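Local coordinates for protein aminoacyl-tRNA synthetase (Cryptosporidium parvum, PDB 5F9Z) that binds halofuginone and an ATP analogue and, as a class II prolyl-tRNA synthetase, probably joins proline to its cognate tRNA using ATP, at residues K320-E325 with I388-L393; N324-I329 with R373-V378; L361-G366 with S395-L400. All blocks are in the same frame, centred on the assembly; numbering follows the deposited sequence.

Overall arrangement
All three contacts lie within the anticodon-binding domain, about 28 to 35 Å from the centre of the chain. Contacts 1 and 2 are nearly superposed, their centres about 3 Å apart, and both start from helix 317-332, sharing Asn324 and Glu325. Contact 3 is centred about 7 Å from contact 2 and 9 Å from contact 1. Along the chain the order is helix 317-332, strand 361-365, strand 374-379, strand 385-389 and helix 393-417. The three strands are neighbours in one mixed sheet; contacts 2 and 3 each pack a helix on it, and contact 1 ties helix 317-332 to the turn leaving its edge strand, in the domain that, in this family, recognises the tRNA anticodon.

Contact 1: K320-E325 with I388-L393; sequences KKICNE and IPISEL
Ile390 reaches from the turn after strand 385-389 to helix 317-332, where Ile322 and Glu325, one helical turn apart on the same side, receive it. The apolar part is a meeting of two isoleucine ends: CD1 of Ile322 lies 3.8 Å from CD1 of Ile390, and CG2 of Ile322 is 4.0 Å from CD1 of Ile390. The two side chains meet at a slant, with the Ile390 methyl against both branches of Ile322. The second kind of contact sets aliphatic carbon against a carboxylate. Glu325 is extended, its CG anti to the backbone N (chi1 172°), which carries the acid group across Ile390 at about a right angle. There CD of Glu325 comes to 3.9 Å from CG2 of Ile390, while OE2 of Glu325 is 3.9 Å from CD1 of Ile390. These are van der Waals contacts; the charge of Glu325 is met by Arg373 in a salt bridge. Within the turn, the backbone bond from Leu393 N to Ile390 O (3.2 Å) ties Ile390 to the start of helix 393-417. Ile390 is also backbone-bonded to Arg373, beside strand 374-379, and touches Ile329, so the turn packs along helix 317-332 at the edge of the sheet.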
loop_
_atom_site.group_PDB
_atom_site.type_symbol
_atom_site.label_atom_id
_atom_site.label_comp_id
_atom_site.label_asym_id
_atom_site.label_seq_id
_atom_site.Cartn_x
_atom_site.Cartn_y
_atom_site.Cartn_z
ATOM N N LYS A 320 0.457 -22.693 -32.561
ATOM C CA LYS A 320 0.706 -21.257 -32.507
ATOM C C LYS A 320 -0.517 -20.463 -32.941
ATOM O O LYS A 320 -0.738 -19.347 -32.456
ATOM C CB LYS A 320 1.906 -20.895 -33.384
ATOM N N LYS A 321 -1.323 -21.022 -33.845
ATOM C CA LYS A 321 -2.515 -20.327 -34.315
ATOM C C LYS A 321 -3.579 -20.255 -33.225
ATOM O O LYS A 321 -4.289 -19.251 -33.107
ATOM C CB LYS A 321 -3.055 -21.023 -35.563
ATOM C CG LYS A 321 -4.196 -20.309 -36.258
ATOM C CD LYS A 321 -4.521 -21.006 -37.569
ATOM C CE LYS A 321 -5.889 -20.614 -38.088
ATOM N NZ LYS A 321 -6.626 -21.809 -38.590
ATOM N N ILE A 322 -3.701 -21.311 -32.417
ATOM C CA ILE A 322 -4.655 -21.293 -31.313
ATOM C C ILE A 322 -4.203 -20.318 -30.233
ATOM O O ILE A 322 -5.012 -19.562 -29.683
ATOM C CB ILE A 322 -4.854 -22.713 -30.753
ATOM C CG1 ILE A 322 -5.645 -23.569 -31.744
ATOM C CG2 ILE A 322 -5.561 -22.670 -29.407
ATOM C CD1 ILE A 322 -7.033 -23.038 -32.032
ATOM N N CYS A 323 -2.905 -20.315 -29.916
ATOM C CA CYS A 323 -2.393 -19.392 -28.908
ATOM C C CYS A 323 -2.548 -17.944 -29.355
ATOM O O CYS A 323 -2.908 -17.075 -28.552
ATOM C CB CYS A 323 -0.930 -19.708 -28.601
ATOM S SG CYS A 323 -0.653 -21.353 -27.909
ATOM N N ASN A 324 -2.280 -17.664 -30.634
ATOM C CA ASN A 324 -2.471 -16.310 -31.144
ATOM C C ASN A 324 -3.944 -15.920 -31.131
ATOM O O ASN A 324 -4.284 -14.766 -30.844
ATOM C CB ASN A 324 -1.897 -16.186 -32.554
ATOM C CG ASN A 324 -0.382 -16.228 -32.574
ATOM O OD1 ASN A 324 0.271 -16.002 -31.555
ATOM N ND2 ASN A 324 0.187 -16.509 -33.740
ATOM N N GLU A 325 -4.832 -16.868 -31.441
ATOM C CA GLU A 325 -6.263 -16.584 -31.394
ATOM C C GLU A 325 -6.710 -16.280 -29.970
ATOM O O GLU A 325 -7.444 -15.315 -29.730
ATOM C CB GLU A 325 -7.052 -17.762 -31.969
ATOM C CG GLU A 325 -8.558 -17.639 -31.791
ATOM C CD GLU A 325 -9.317 -18.793 -32.414
ATOM O OE1 GLU A 325 -10.461 -18.576 -32.867
ATOM O OE2 GLU A 325 -8.770 -19.914 -32.456
ATOM N N ILE A 388 -12.305 -24.137 -20.739
ATOM C CA ILE A 388 -13.158 -23.093 -21.304
ATOM C C ILE A 388 -13.050 -23.162 -22.821
ATOM O O ILE A 388 -11.934 -23.118 -23.352
ATOM C CB ILE A 388 -12.765 -21.694 -20.798
ATOM C CG1 ILE A 388 -12.728 -21.664 -19.268
ATOM C CG2 ILE A 388 -13.730 -20.647 -21.330
ATOM C CD1 ILE A 388 -14.062 -21.966 -18.622
ATOM N N PRO A 389 -14.160 -23.283 -23.547
ATOM C CA PRO A 389 -14.093 -23.183 -25.007
ATOM C C PRO A 389 -13.572 -21.819 -25.432
ATOM O O PRO A 389 -13.770 -20.813 -24.745
ATOM C CB PRO A 389 -15.546 -23.392 -25.448
ATOM C CG PRO A 389 -16.181 -24.138 -24.318
ATOM C CD PRO A 389 -15.512 -23.625 -23.074
ATOM N N ILE A 390 -12.889 -21.798 -26.580
ATOM C CA ILE A 390 -12.303 -20.556 -27.080
ATOM C C ILE A 390 -13.384 -19.503 -27.295
ATOM O O ILE A 390 -13.169 -18.310 -27.043
ATOM C CB ILE A 390 -11.504 -20.830 -28.369
ATOM C CG1 ILE A 390 -10.283 -21.700 -28.060
ATOM C CG2 ILE A 390 -11.073 -19.531 -29.030
ATOM C CD1 ILE A 390 -9.471 -22.071 -29.280
ATOM N N SER A 391 -14.570 -19.929 -27.736
ATOM C CA SER A 391 -15.665 -18.993 -27.959
ATOM C C SER A 391 -16.205 -18.399 -26.664
ATOM O O SER A 391 -16.922 -17.394 -26.710
ATOM C CB SER A 391 -16.796 -19.682 -28.724
ATOM O OG SER A 391 -17.287 -20.801 -28.005
ATOM N N GLU A 392 -15.882 -18.990 -25.513
ATOM C CA GLU A 392 -16.331 -18.485 -24.222
ATOM C C GLU A 392 -15.276 -17.651 -23.505
ATOM O O GLU A 392 -15.571 -17.087 -22.448
ATOM C CB GLU A 392 -16.756 -19.646 -23.315
ATOM C CG GLU A 392 -17.987 -20.404 -23.787
ATOM C CD GLU A 392 -18.426 -21.466 -22.796
ATOM O OE1 GLU A 392 -17.795 -21.575 -21.723
ATOM O OE2 GLU A 392 -19.402 -22.190 -23.086
ATOM N N LEU A 393 -14.064 -17.555 -24.056
ATOM C CA LEU A 393 -12.986 -16.853 -23.365
ATOM C C LEU A 393 -13.284 -15.366 -23.225
ATOM O O LEU A 393 -12.958 -14.759 -22.197
ATOM C CB LEU A 393 -11.666 -17.064 -24.103
ATOM C CG LEU A 393 -11.092 -18.478 -24.039
ATOM C CD1 LEU A 393 -9.865 -18.593 -24.926
ATOM C CD2 LEU A 393 -10.755 -18.836 -22.603
#

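Contact 2: N324-I329 with R373-V378; sequences NEVECI and RSVRVV
Arg373 grips the carboxylate of Glu325 end-on, one terminal nitrogen to each oxygen. NH1 of Arg373 donates to OE1 of Glu325 at 2.7 Å, nearly straight at 163°, and NH2 of Arg373 donates to OE2 of Glu325 at 3.0 Å with a more bent angle of 146°. The pairing is twisted, because the carboxylate and guanidinium planes stand 45° apart: NH1 meets OE1 from above the carboxylate plane, whereas OE2 offers its syn lone pair to NH2. Two bonds to one rigid group limit rotation of both ends. Beneath this bridge, CG2 of Val326 touches CG1 of Val375 at 3.9 Å, the two valines lying alongside and pointing opposite ways.

The next shell explains the reach. The arginine chain bends at chi3, which turns its guanidinium across toward Glu325 on helix 317-332. Arg373 has positive phi and ends helix 367-372 in a Schellman motif just before strand 374-379, and its backbone is bonded to Ile390. Val375, two residues on, is bonded through its backbone to Ile388, which fixes the strand that presents its side chain. Leu393 of helix 393-417 packs on both Val326 and Val375, and Phe363 of strand 361-365 adjoins Val326. The contact thus joins helix 317-332 to strand 374-379, which runs between strands 361-365 and 385-389 in the sheet.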
loop_
_atom_site.group_PDB
_atom_site.type_symbol
_atom_site.label_atom_id
_atom_site.label_comp_id
_atom_site.label_asym_id
_atom_site.label_seq_id
_atom_site.Cartn_x
_atom_site.Cartn_y
_atom_site.Cartn_z
ATOM N N ASN A 324 -2.280 -17.664 -30.634
ATOM C CA ASN A 324 -2.471 -16.310 -31.144
ATOM C C ASN A 324 -3.944 -15.920 -31.131
ATOM O O ASN A 324 -4.284 -14.766 -30.844
ATOM C CB ASN A 324 -1.897 -16.186 -32.554
ATOM C CG ASN A 324 -0.382 -16.228 -32.574
ATOM O OD1 ASN A 324 0.271 -16.002 -31.555
ATOM N ND2 ASN A 324 0.187 -16.509 -33.740
ATOM N N GLU A 325 -4.832 -16.868 -31.441
ATOM C CA GLU A 325 -6.263 -16.584 -31.394
ATOM C C GLU A 325 -6.710 -16.280 -29.970
ATOM O O GLU A 325 -7.444 -15.315 -29.730
ATOM C CB GLU A 325 -7.052 -17.762 -31.969
ATOM C CG GLU A 325 -8.558 -17.639 -31.791
ATOM C CD GLU A 325 -9.317 -18.793 -32.414
ATOM O OE1 GLU A 325 -10.461 -18.576 -32.867
ATOM O OE2 GLU A 325 -8.770 -19.914 -32.456
ATOM N N VAL A 326 -6.269 -17.093 -29.007
ATOM C CA VAL A 326 -6.609 -16.847 -27.608
ATOM C C VAL A 326 -6.008 -15.528 -27.138
ATOM O O VAL A 326 -6.662 -14.745 -26.438
ATOM C CB VAL A 326 -6.149 -18.027 -26.731
ATOM C CG1 VAL A 326 -6.332 -17.700 -25.258
ATOM C CG2 VAL A 326 -6.913 -19.288 -27.096
ATOM N N GLU A 327 -4.756 -15.258 -27.518
ATOM C CA GLU A 327 -4.122 -14.000 -27.136
ATOM C C GLU A 327 -4.843 -12.808 -27.754
ATOM O O GLU A 327 -4.971 -11.753 -27.121
ATOM C CB GLU A 327 -2.651 -14.007 -27.549
ATOM C CG GLU A 327 -1.881 -12.765 -27.129
ATOM C CD GLU A 327 -0.469 -12.738 -27.679
ATOM O OE1 GLU A 327 -0.233 -13.341 -28.747
ATOM O OE2 GLU A 327 0.407 -12.116 -27.040
ATOM N N CYS A 328 -5.322 -12.958 -28.992
ATOM C CA CYS A 328 -6.056 -11.874 -29.637
ATOM C C CYS A 328 -7.394 -11.629 -28.951
ATOM O O CYS A 328 -7.808 -10.477 -28.781
ATOM C CB CYS A 328 -6.262 -12.188 -31.119
ATOM S SG CYS A 328 -7.249 -10.966 -32.010
ATOM N N ILE A 329 -8.081 -12.701 -28.550
ATOM C CA ILE A 329 -9.356 -12.552 -27.856
ATOM C C ILE A 329 -9.154 -11.871 -26.507
ATOM O O ILE A 329 -9.935 -10.995 -26.115
ATOM C CB ILE A 329 -10.040 -13.923 -27.703
ATOM C CG1 ILE A 329 -10.445 -14.473 -29.072
ATOM C CG2 ILE A 329 -11.252 -13.822 -26.788
ATOM C CD1 ILE A 329 -11.031 -15.865 -29.018
ATOM N N ARG A 373 -10.890 -27.059 -29.477
ATOM C CA ARG A 373 -10.951 -25.597 -29.497
ATOM C C ARG A 373 -11.300 -25.058 -28.112
ATOM O O ARG A 373 -12.226 -24.263 -27.931
ATOM C CB ARG A 373 -11.930 -25.093 -30.560
ATOM C CG ARG A 373 -11.378 -25.175 -31.975
ATOM C CD ARG A 373 -12.239 -24.414 -32.970
ATOM N NE ARG A 373 -12.466 -23.029 -32.563
ATOM C CZ ARG A 373 -11.582 -22.046 -32.711
ATOM N NH1 ARG A 373 -11.880 -20.818 -32.313
ATOM N NH2 ARG A 373 -10.394 -22.290 -33.248
ATOM N N SER A 374 -10.541 -25.521 -27.123
ATOM C CA SER A 374 -10.708 -25.139 -25.731
ATOM C C SER A 374 -9.328 -24.954 -25.119
ATOM O O SER A 374 -8.310 -25.290 -25.728
ATOM C CB SER A 374 -11.522 -26.189 -24.961
ATOM O OG SER A 374 -10.999 -26.401 -23.662
ATOM N N VAL A 375 -9.292 -24.407 -23.907
ATOM C CA VAL A 375 -8.040 -24.172 -23.198
ATOM C C VAL A 375 -8.184 -24.652 -21.761
ATOM O O VAL A 375 -9.258 -24.536 -21.159
ATOM C CB VAL A 375 -7.620 -22.686 -23.235
ATOM C CG1 VAL A 375 -7.228 -22.274 -24.647
ATOM C CG2 VAL A 375 -8.736 -21.805 -22.707
ATOM N N ARG A 376 -7.099 -25.199 -21.219
ATOM C CA ARG A 376 -7.044 -25.618 -19.824
ATOM C C ARG A 376 -6.598 -24.436 -18.970
ATOM O O ARG A 376 -5.476 -23.942 -19.123
ATOM C CB ARG A 376 -6.093 -26.801 -19.652
ATOM C CG ARG A 376 -5.771 -27.140 -18.204
ATOM C CD ARG A 376 -7.029 -27.449 -17.406
ATOM N NE ARG A 376 -7.775 -28.571 -17.966
ATOM C CZ ARG A 376 -7.564 -29.844 -17.647
ATOM N NH1 ARG A 376 -6.624 -30.161 -16.768
ATOM N NH2 ARG A 376 -8.294 -30.798 -18.207
ATOM N N VAL A 377 -7.474 -23.988 -18.078
ATOM C CA VAL A 377 -7.207 -22.845 -17.214
ATOM C C VAL A 377 -6.888 -23.353 -15.817
ATOM O O VAL A 377 -7.630 -24.175 -15.261
ATOM C CB VAL A 377 -8.403 -21.878 -17.185
ATOM C CG1 VAL A 377 -8.069 -20.645 -16.358
ATOM C CG2 VAL A 377 -8.809 -21.492 -18.599
ATOM N N VAL A 378 -5.787 -22.870 -15.248
ATOM C CA VAL A 378 -5.404 -23.167 -13.873
ATOM C C VAL A 378 -5.320 -21.843 -13.126
ATOM O O VAL A 378 -4.587 -20.937 -13.539
ATOM C CB VAL A 378 -4.072 -23.928 -13.795
ATOM C CG1 VAL A 378 -3.750 -24.283 -12.350
ATOM C CG2 VAL A 378 -4.121 -25.179 -14.659
#

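Contact 3: L361-G366 with S395-L400; sequences LRFEVG and SKIPKL
Phe363 and Ile397 approach from opposite directions, joining the mixed sheet of the anticodon-binding domain, an alpha/beta fold, to helix 393-417. The methyl end of Ile397 meets the aromatic ring at its rim and close to its plane, with CD1 of Ile397 3.5 Å from CZ of Phe363 and 4.0 Å from CE1 of Phe363. Its CG1 stands beside the backbone N and anti to the carbonyl carbon (chi1 -61°), and this branch also approaches the ring, at 3.9 Å between CG1 of Ile397 and CZ of Phe363. Leu361, two residues earlier on the same strand, points toward the helix and crosses Leu400 at about a right angle. The strand and helix segments run closer to antiparallel than parallel, at 147°, with their axes 11.5 Å apart at closest approach, and the four side chains that meet between them are all buried. Val377 of strand 374-379 and Val326 and Leu330 of helix 317-332 also touch Phe363, so the ring sits where two helices and neighbouring strands meet. Leu361 completes the contact with a single methyl, CD1, which lies 4.2 Å from CB of Leu400 and 4.2 Å from CG2 of Ile397.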
loop_
_atom_site.group_PDB
_atom_site.type_symbol
_atom_site.label_atom_id
_atom_site.label_comp_id
_atom_site.label_asym_id
_atom_site.label_seq_id
_atom_site.Cartn_x
_atom_site.Cartn_y
_atom_site.Cartn_z
ATOM N N LEU A 361 -3.849 -16.394 -14.066
ATOM C CA LEU A 361 -4.308 -17.582 -14.769
ATOM C C LEU A 361 -3.236 -18.045 -15.742
ATOM O O LEU A 361 -2.540 -17.225 -16.350
ATOM C CB LEU A 361 -5.612 -17.310 -15.533
ATOM C CG LEU A 361 -6.769 -16.653 -14.778
ATOM C CD1 LEU A 361 -7.873 -16.258 -15.747
ATOM C CD2 LEU A 361 -7.309 -17.579 -13.699
ATOM N N ARG A 362 -3.102 -19.359 -15.889
ATOM C CA ARG A 362 -2.259 -19.935 -16.923
ATOM C C ARG A 362 -3.116 -20.795 -17.840
ATOM O O ARG A 362 -4.013 -21.508 -17.383
ATOM C CB ARG A 362 -1.102 -20.759 -16.337
ATOM C CG ARG A 362 -1.481 -22.091 -15.716
ATOM C CD ARG A 362 -0.298 -23.044 -15.780
ATOM N NE ARG A 362 -0.479 -24.234 -14.955
ATOM C CZ ARG A 362 -0.034 -24.349 -13.708
ATOM N NH1 ARG A 362 0.616 -23.342 -13.141
ATOM N NH2 ARG A 362 -0.239 -25.468 -13.027
ATOM N N PHE A 363 -2.851 -20.699 -19.139
ATOM C CA PHE A 363 -3.553 -21.477 -20.150
ATOM C C PHE A 363 -2.621 -22.572 -20.647
ATOM O O PHE A 363 -1.545 -22.281 -21.180
ATOM C CB PHE A 363 -4.012 -20.600 -21.316
ATOM C CG PHE A 363 -5.136 -19.657 -20.974
ATOM C CD1 PHE A 363 -5.698 -19.640 -19.708
ATOM C CD2 PHE A 363 -5.639 -18.794 -21.934
ATOM C CE1 PHE A 363 -6.730 -18.772 -19.404
ATOM C CE2 PHE A 363 -6.673 -17.929 -21.638
ATOM C CZ PHE A 363 -7.218 -17.917 -20.372
ATOM N N GLU A 364 -3.028 -23.823 -20.464
ATOM C CA GLU A 364 -2.292 -24.970 -20.977
ATOM C C GLU A 364 -2.923 -25.389 -22.299
ATOM O O GLU A 364 -4.100 -25.764 -22.337
ATOM C CB GLU A 364 -2.308 -26.120 -19.971
ATOM C CG GLU A 364 -1.757 -25.737 -18.606
ATOM C CD GLU A 364 -1.846 -26.865 -17.599
ATOM O OE1 GLU A 364 -2.362 -27.945 -17.955
ATOM O OE2 GLU A 364 -1.401 -26.669 -16.449
ATOM N N VAL A 365 -2.148 -25.312 -23.376
ATOM C CA VAL A 365 -2.641 -25.566 -24.726
ATOM C C VAL A 365 -1.864 -26.754 -25.278
ATOM O O VAL A 365 -0.730 -26.605 -25.748
ATOM C CB VAL A 365 -2.502 -24.339 -25.634
ATOM C CG1 VAL A 365 -3.047 -24.643 -27.022
ATOM C CG2 VAL A 365 -3.223 -23.147 -25.022
ATOM N N GLY A 366 -2.471 -27.937 -25.226
ATOM C CA GLY A 366 -1.878 -29.128 -25.782
ATOM C C GLY A 366 -2.713 -29.691 -26.913
ATOM O O GLY A 366 -3.690 -29.079 -27.353
ATOM N N SER A 395 -15.974 -13.862 -22.630
ATOM C CA SER A 395 -16.888 -13.634 -21.518
ATOM C C SER A 395 -16.395 -14.225 -20.203
ATOM O O SER A 395 -16.563 -13.601 -19.150
ATOM C CB SER A 395 -18.268 -14.216 -21.847
ATOM O OG SER A 395 -19.104 -14.214 -20.703
ATOM N N LYS A 396 -15.788 -15.413 -20.236
ATOM C CA LYS A 396 -15.464 -16.119 -18.998
ATOM C C LYS A 396 -14.227 -15.547 -18.313
ATOM O O LYS A 396 -14.188 -15.453 -17.081
ATOM C CB LYS A 396 -15.263 -17.608 -19.281
ATOM C CG LYS A 396 -15.195 -18.475 -18.036
ATOM C CD LYS A 396 -16.580 -18.940 -17.617
ATOM C CE LYS A 396 -16.562 -19.571 -16.234
ATOM N NZ LYS A 396 -16.389 -18.548 -15.163
ATOM N N ILE A 397 -13.210 -15.169 -19.083
ATOM C CA ILE A 397 -11.927 -14.752 -18.516
ATOM C C ILE A 397 -12.063 -13.437 -17.752
ATOM O O ILE A 397 -11.527 -13.333 -16.639
ATOM C CB ILE A 397 -10.841 -14.664 -19.602
ATOM C CG1 ILE A 397 -10.630 -16.037 -20.240
ATOM C CG2 ILE A 397 -9.536 -14.146 -19.015
ATOM C CD1 ILE A 397 -10.428 -17.147 -19.231
ATOM N N PRO A 398 -12.743 -12.408 -18.277
ATOM C CA PRO A 398 -12.993 -11.226 -17.436
ATOM C C PRO A 398 -13.766 -11.548 -16.169
ATOM O O PRO A 398 -13.543 -10.902 -15.137
ATOM C CB PRO A 398 -13.786 -10.295 -18.365
ATOM C CG PRO A 398 -13.351 -10.680 -19.724
ATOM C CD PRO A 398 -13.174 -12.170 -19.670
ATOM N N LYS A 399 -14.664 -12.537 -16.213
ATOM C CA LYS A 399 -15.380 -12.937 -15.006
ATOM C C LYS A 399 -14.452 -13.634 -14.017
ATOM O O LYS A 399 -14.549 -13.410 -12.805
ATOM C CB LYS A 399 -16.556 -13.845 -15.362
ATOM C CG LYS A 399 -17.706 -13.139 -16.060
ATOM C CD LYS A 399 -18.901 -14.066 -16.233
ATOM C CE LYS A 399 -18.547 -15.278 -17.079
ATOM N NZ LYS A 399 -19.718 -16.176 -17.282
ATOM N N LEU A 400 -13.549 -14.483 -14.514
ATOM C CA LEU A 400 -12.633 -15.191 -13.624
ATOM C C LEU A 400 -11.688 -14.226 -12.920
ATOM O O LEU A 400 -11.446 -14.354 -11.714
ATOM C CB LEU A 400 -11.843 -16.243 -14.403
ATOM C CG LEU A 400 -12.596 -17.526 -14.755
ATOM C CD1 LEU A 400 -11.693 -18.488 -15.511
ATOM C CD2 LEU A 400 -13.150 -18.180 -13.499
#